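Local coordinates for protein hemin degrading factor (Pseudomonas aeruginosa, PDB 4MF9) that binds heme and probably serves as a heme-trafficking protein and heme-degrading enzyme, at residues A67-A72 and E167-R172; K250-A255 and F289-P294. All blocks are in the same frame, centred on the assembly; numbering follows the deposited sequence.

Interaction 1 (A67-A72 and E167-R172); sequences AALLPA and EPLVER
Leu169 carries its CG anti to the backbone N (chi1 -157°), and Leu69 does the same on the facing helix (chi1 -175°); these two torsions bring the branched ends of both leucines together between helix 66-72 and helix 166-173. There the CD2 methyl of Leu69 approaches the CD2 methyl of Leu169 at 4.3 Å, a meeting of branch ends. The other branch of Leu169 turns to the last turn of the first helix: its CD1 lies 3.8 Å from the carbonyl O of Ala72. Beside it, the CB of Ala72 stands 4.3 Å from the CG of Leu169, so the small residue faces the fork of the leucine and lets the backbones come to 7.2 Å between the CA atoms of Ala72 and Leu169. Leu76, just beyond the first helix, also touches Leu169. At the border of the patch Arg172 points its CB toward the first helix, and its NH2 forms a salt bridge with Glu75 OE1, while its carbonyl O accepts a hydrogen bond from Arg63 NH1. With buried methyl groups at its centre, the contact between the helices relies on van der Waals packing, and the directional polar links lie around it.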
loop_
_atom_site.group_PDB
_atom_site.type_symbol
_atom_site.label_atom_id
_atom_site.label_comp_id
_atom_site.label_asym_id
_atom_site.label_seq_id
_atom_site.Cartn_x
_atom_site.Cartn_y
_atom_site.Cartn_z
ATOM N N ALA A 67 -16.009 6.827 8.660
ATOM C CA ALA A 67 -16.912 7.702 7.912
ATOM C C ALA A 67 -16.753 9.181 8.273
ATOM O O ALA A 67 -16.918 10.039 7.413
ATOM C CB ALA A 67 -18.349 7.260 8.098
ATOM N N ALA A 68 -16.466 9.484 9.539
ATOM C CA ALA A 68 -16.154 10.867 9.926
ATOM C C ALA A 68 -14.672 11.226 9.716
ATOM O O ALA A 68 -14.345 12.303 9.200
ATOM C CB ALA A 68 -16.577 11.139 11.373
ATOM N N LEU A 69 -13.779 10.334 10.132
ATOM C CA LEU A 69 -12.336 10.601 10.085
ATOM C C LEU A 69 -11.813 10.836 8.662
ATOM O O LEU A 69 -11.154 11.842 8.393
ATOM C CB LEU A 69 -11.582 9.444 10.754
ATOM C CG LEU A 69 -10.066 9.431 10.985
ATOM C CD1 LEU A 69 -9.360 8.683 9.875
ATOM C CD2 LEU A 69 -9.480 10.831 11.150
ATOM N N LEU A 70 -12.109 9.914 7.752
ATOM C CA LEU A 70 -11.572 9.999 6.387
ATOM C C LEU A 70 -11.905 11.291 5.625
ATOM O O LEU A 70 -11.011 11.909 5.076
ATOM C CB LEU A 70 -11.940 8.757 5.566
ATOM C CG LEU A 70 -11.379 7.442 6.101
ATOM C CD1 LEU A 70 -12.016 6.247 5.391
ATOM C CD2 LEU A 70 -9.863 7.412 5.968
ATOM N N PRO A 71 -13.187 11.714 5.593
ATOM C CA PRO A 71 -13.458 13.003 4.939
ATOM C C PRO A 71 -12.774 14.155 5.661
ATOM O O PRO A 71 -12.295 15.090 5.013
ATOM C CB PRO A 71 -14.984 13.154 5.065
ATOM C CG PRO A 71 -15.489 11.787 5.275
ATOM C CD PRO A 71 -14.424 11.066 6.050
ATOM N N ALA A 72 -12.711 14.079 6.989
ATOM C CA ALA A 72 -12.111 15.146 7.798
ATOM C C ALA A 72 -10.638 15.387 7.476
ATOM O O ALA A 72 -10.142 16.508 7.620
ATOM C CB ALA A 72 -12.291 14.860 9.287
ATOM N N GLU A 167 -5.834 20.467 15.677
ATOM C CA GLU A 167 -6.392 20.259 16.982
ATOM C C GLU A 167 -7.885 20.029 17.045
ATOM O O GLU A 167 -8.324 19.160 17.712
ATOM C CB GLU A 167 -5.928 21.298 17.961
ATOM C CG GLU A 167 -5.584 20.703 19.316
ATOM C CD GLU A 167 -4.385 19.781 19.323
ATOM O OE1 GLU A 167 -4.558 18.579 19.597
ATOM O OE2 GLU A 167 -3.259 20.256 19.082
ATOM N N PRO A 168 -8.642 20.786 16.299
ATOM C CA PRO A 168 -10.087 20.526 16.280
ATOM C C PRO A 168 -10.418 19.149 15.719
ATOM O O PRO A 168 -11.381 18.519 16.170
ATOM C CB PRO A 168 -10.615 21.601 15.330
ATOM C CG PRO A 168 -9.643 22.713 15.454
ATOM C CD PRO A 168 -8.309 22.036 15.590
ATOM N N LEU A 169 -9.648 18.691 14.755
ATOM C CA LEU A 169 -9.850 17.365 14.258
ATOM C C LEU A 169 -9.599 16.310 15.292
ATOM O O LEU A 169 -10.411 15.453 15.493
ATOM C CB LEU A 169 -8.910 17.137 13.098
ATOM C CG LEU A 169 -9.238 16.093 12.072
ATOM C CD1 LEU A 169 -8.253 16.325 10.961
ATOM C CD2 LEU A 169 -8.926 14.809 12.735
ATOM N N VAL A 170 -8.491 16.435 15.987
ATOM C CA VAL A 170 -8.151 15.487 17.044
ATOM C C VAL A 170 -9.219 15.443 18.154
ATOM O O VAL A 170 -9.686 14.362 18.535
ATOM C CB VAL A 170 -6.747 15.772 17.619
ATOM C CG1 VAL A 170 -6.530 15.006 18.910
ATOM C CG2 VAL A 170 -5.666 15.409 16.605
ATOM N N GLU A 171 -9.660 16.600 18.612
ATOM C CA GLU A 171 -10.629 16.675 19.707
ATOM C C GLU A 171 -11.957 16.051 19.346
ATOM O O GLU A 171 -12.526 15.385 20.127
ATOM C CB GLU A 171 -10.802 18.100 20.280
ATOM C CG GLU A 171 -12.157 18.416 20.916
ATOM C CD GLU A 171 -12.319 17.827 22.312
ATOM O OE1 GLU A 171 -13.419 17.960 22.870
ATOM O OE2 GLU A 171 -11.352 17.299 22.859
ATOM N N ARG A 172 -12.410 16.293 18.145
ATOM C CA ARG A 172 -13.671 15.768 17.631
ATOM C C ARG A 172 -13.681 14.245 17.515
ATOM O O ARG A 172 -14.705 13.592 17.766
ATOM C CB ARG A 172 -13.956 16.402 16.267
ATOM C CG ARG A 172 -15.110 15.793 15.495
ATOM C CD ARG A 172 -15.452 16.674 14.307
ATOM N NE ARG A 172 -14.258 17.342 13.788
ATOM C CZ ARG A 172 -14.267 18.227 12.797
ATOM N NH1 ARG A 172 -15.415 18.559 12.218
ATOM N NH2 ARG A 172 -13.131 18.785 12.392
#

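Interaction 2 (K250-A255 and F289-P294); sequences KLFEAA and FNVLDP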
loop_
_atom_site.group_PDB
_atom_site.type_symbol
_atom_site.label_atom_id
_atom_site.label_comp_id
_atom_site.label_asym_id
_atom_site.label_seq_id
_atom_site.Cartn_x
_atom_site.Cartn_y
_atom_site.Cartn_z
ATOM N N LYS A 250 14.604 -1.697 -14.464
ATOM C CA LYS A 250 14.940 -1.304 -15.807
ATOM C C LYS A 250 13.789 -0.687 -16.528
ATOM O O LYS A 250 13.978 0.209 -17.229
ATOM C CB LYS A 250 15.521 -2.447 -16.569
ATOM C CG LYS A 250 16.926 -2.752 -16.156
ATOM C CD LYS A 250 17.223 -4.184 -16.304
ATOM C CE LYS A 250 18.700 -4.425 -16.219
ATOM N NZ LYS A 250 19.099 -5.573 -17.023
ATOM N N LEU A 251 12.585 -1.206 -16.295
ATOM C CA LEU A 251 11.357 -0.640 -16.864
ATOM C C LEU A 251 11.078 0.763 -16.321
ATOM O O LEU A 251 10.678 1.658 -17.077
ATOM C CB LEU A 251 10.151 -1.574 -16.653
ATOM C CG LEU A 251 8.863 -1.119 -17.343
ATOM C CD1 LEU A 251 8.050 -2.292 -17.827
ATOM C CD2 LEU A 251 8.029 -0.291 -16.370
ATOM N N PHE A 252 11.266 0.949 -15.013
ATOM C CA PHE A 252 11.170 2.279 -14.417
ATOM C C PHE A 252 12.148 3.223 -15.114
ATOM O O PHE A 252 11.770 4.324 -15.536
ATOM C CB PHE A 252 11.497 2.227 -12.920
ATOM C CG PHE A 252 10.310 1.915 -12.032
ATOM C CD1 PHE A 252 9.286 2.840 -11.861
ATOM C CD2 PHE A 252 10.247 0.712 -11.337
ATOM C CE1 PHE A 252 8.196 2.553 -11.025
ATOM C CE2 PHE A 252 9.166 0.420 -10.506
ATOM C CZ PHE A 252 8.145 1.346 -10.349
ATOM N N GLU A 253 13.376 2.766 -15.282
ATOM C CA GLU A 253 14.440 3.545 -15.887
ATOM C C GLU A 253 14.084 3.930 -17.309
ATOM O O GLU A 253 14.202 5.049 -17.717
ATOM C CB GLU A 253 15.710 2.727 -15.855
ATOM C CG GLU A 253 16.514 2.966 -14.618
ATOM C CD GLU A 253 17.543 1.927 -14.317
ATOM O OE1 GLU A 253 17.531 0.864 -14.907
ATOM O OE2 GLU A 253 18.364 2.171 -13.438
ATOM N N ALA A 254 13.529 2.981 -18.044
ATOM C CA ALA A 254 13.118 3.226 -19.422
ATOM C C ALA A 254 11.929 4.184 -19.468
ATOM O O ALA A 254 11.872 5.061 -20.324
ATOM C CB ALA A 254 12.781 1.916 -20.115
ATOM N N ALA A 255 10.977 4.010 -18.552
ATOM C CA ALA A 255 9.819 4.905 -18.468
ATOM C C ALA A 255 10.253 6.312 -18.060
ATOM O O ALA A 255 9.668 7.314 -18.487
ATOM C CB ALA A 255 8.786 4.357 -17.476
ATOM N N PHE A 289 15.712 0.460 -4.685
ATOM C CA PHE A 289 15.489 1.221 -5.899
ATOM C C PHE A 289 14.429 2.261 -5.592
ATOM O O PHE A 289 13.384 1.941 -5.009
ATOM C CB PHE A 289 15.052 0.308 -7.048
ATOM C CG PHE A 289 14.817 1.039 -8.332
ATOM C CD1 PHE A 289 15.890 1.444 -9.118
ATOM C CD2 PHE A 289 13.526 1.348 -8.742
ATOM C CE1 PHE A 289 15.682 2.131 -10.304
ATOM C CE2 PHE A 289 13.306 2.037 -9.925
ATOM C CZ PHE A 289 14.381 2.422 -10.715
ATOM N N ASN A 290 14.691 3.507 -5.972
ATOM C CA ASN A 290 13.859 4.606 -5.510
ATOM C C ASN A 290 13.354 5.522 -6.608
ATOM O O ASN A 290 14.093 5.865 -7.530
ATOM C CB ASN A 290 14.626 5.450 -4.467
ATOM C CG ASN A 290 15.206 4.610 -3.353
ATOM O OD1 ASN A 290 14.498 4.227 -2.412
ATOM N ND2 ASN A 290 16.508 4.324 -3.438
ATOM N N VAL A 291 12.086 5.909 -6.504
ATOM C CA VAL A 291 11.554 7.028 -7.275
ATOM C C VAL A 291 11.580 8.225 -6.333
ATOM O O VAL A 291 11.113 8.124 -5.198
ATOM C CB VAL A 291 10.121 6.762 -7.766
ATOM C CG1 VAL A 291 9.544 7.994 -8.457
ATOM C CG2 VAL A 291 10.113 5.583 -8.719
ATOM N N LEU A 292 12.055 9.365 -6.800
ATOM C CA LEU A 292 12.246 10.500 -5.923
ATOM C C LEU A 292 11.831 11.806 -6.499
ATOM O O LEU A 292 12.597 12.698 -6.698
ATOM C CB LEU A 292 13.686 10.560 -5.472
ATOM C CG LEU A 292 14.189 9.371 -4.728
ATOM C CD1 LEU A 292 15.683 9.488 -4.709
ATOM C CD2 LEU A 292 13.628 9.320 -3.339
ATOM N N ASP A 293 10.577 11.892 -6.782
ATOM C CA ASP A 293 10.021 13.060 -7.455
ATOM C C ASP A 293 9.336 13.980 -6.445
ATOM O O ASP A 293 8.986 13.544 -5.340
ATOM C CB ASP A 293 9.036 12.617 -8.545
ATOM C CG ASP A 293 9.734 12.003 -9.748
ATOM O OD1 ASP A 293 10.885 12.380 -10.024
ATOM O OD2 ASP A 293 9.133 11.140 -10.418
ATOM N N PRO A 294 9.043 15.191 -6.852
ATOM C CA PRO A 294 8.539 16.164 -5.905
ATOM C C PRO A 294 7.258 15.673 -5.207
ATOM O O PRO A 294 7.215 15.703 -4.017
ATOM C CB PRO A 294 8.235 17.336 -6.802
ATOM C CG PRO A 294 9.248 17.236 -7.887
ATOM C CD PRO A 294 9.854 15.865 -7.860
#
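Phe289, at the start of the second segment, drives its ring against helix 247-258, with CG anti to the backbone N (chi1 -180°). Its CE2 presses on the CB of Phe252 at 3.5 Å, and its CZ lies 3.6 Å from the same CB. This CB, the root of the Phe252 side chain, lies at the edge of the Phe289 ring, near its plane. The rings themselves meet obliquely, their centroids 5.6 Å apart and their planes at 41°. Glu253, one residue on in the helix, reaches another part of that edge, where its OE2 comes to 4.1 Å from Phe289 CE1 and the carboxylate plane stands almost perpendicular to the ring. Trp284 adds an edge-to-face partner for Phe289. The next residue, Asn290, hydrogen-bonds through its side chain to His299 ND1 and the carbonyl O of Lys283, linking the two neighbouring strands. At Val291 the strand again faces the helix, and its CG2 approaches Phe252 CD1 at 4.3 Å; Leu298 touches both residues. Further along, Asp293 receives hydrogen bonds from the backbone N of Cys280 and of Asn281. The axes of helix segment 250-255 and strand segment 289-293 run at 27° and approach to 10.3 Å: a helix packed nearly parallel to a strand on one face of an antiparallel sheet, within the second HemS/ChuX domain.

After several N-terminal helices and strand 59-62, the chain reaches helix 66-72, then runs through a mostly beta region before helix 166-173 returns to it, so interaction 1 closes a loop within the first HemS/ChuX domain; 94 residues separate 67-72 from 167-172. Only afterwards does helix 247-258 form, and strand 288-293 meets it to close interaction 2 in the second domain, with 33 residues between 250-255 and 289-294. The two loops follow in series, neither nesting nor crossing. Interaction 1 joins helix to helix, interaction 2 helix to sheet. Their centres lie 35 Å apart, with about 21 Å between nearest atoms, yet strands from both domains share one antiparallel sheet, which includes strand 288-293.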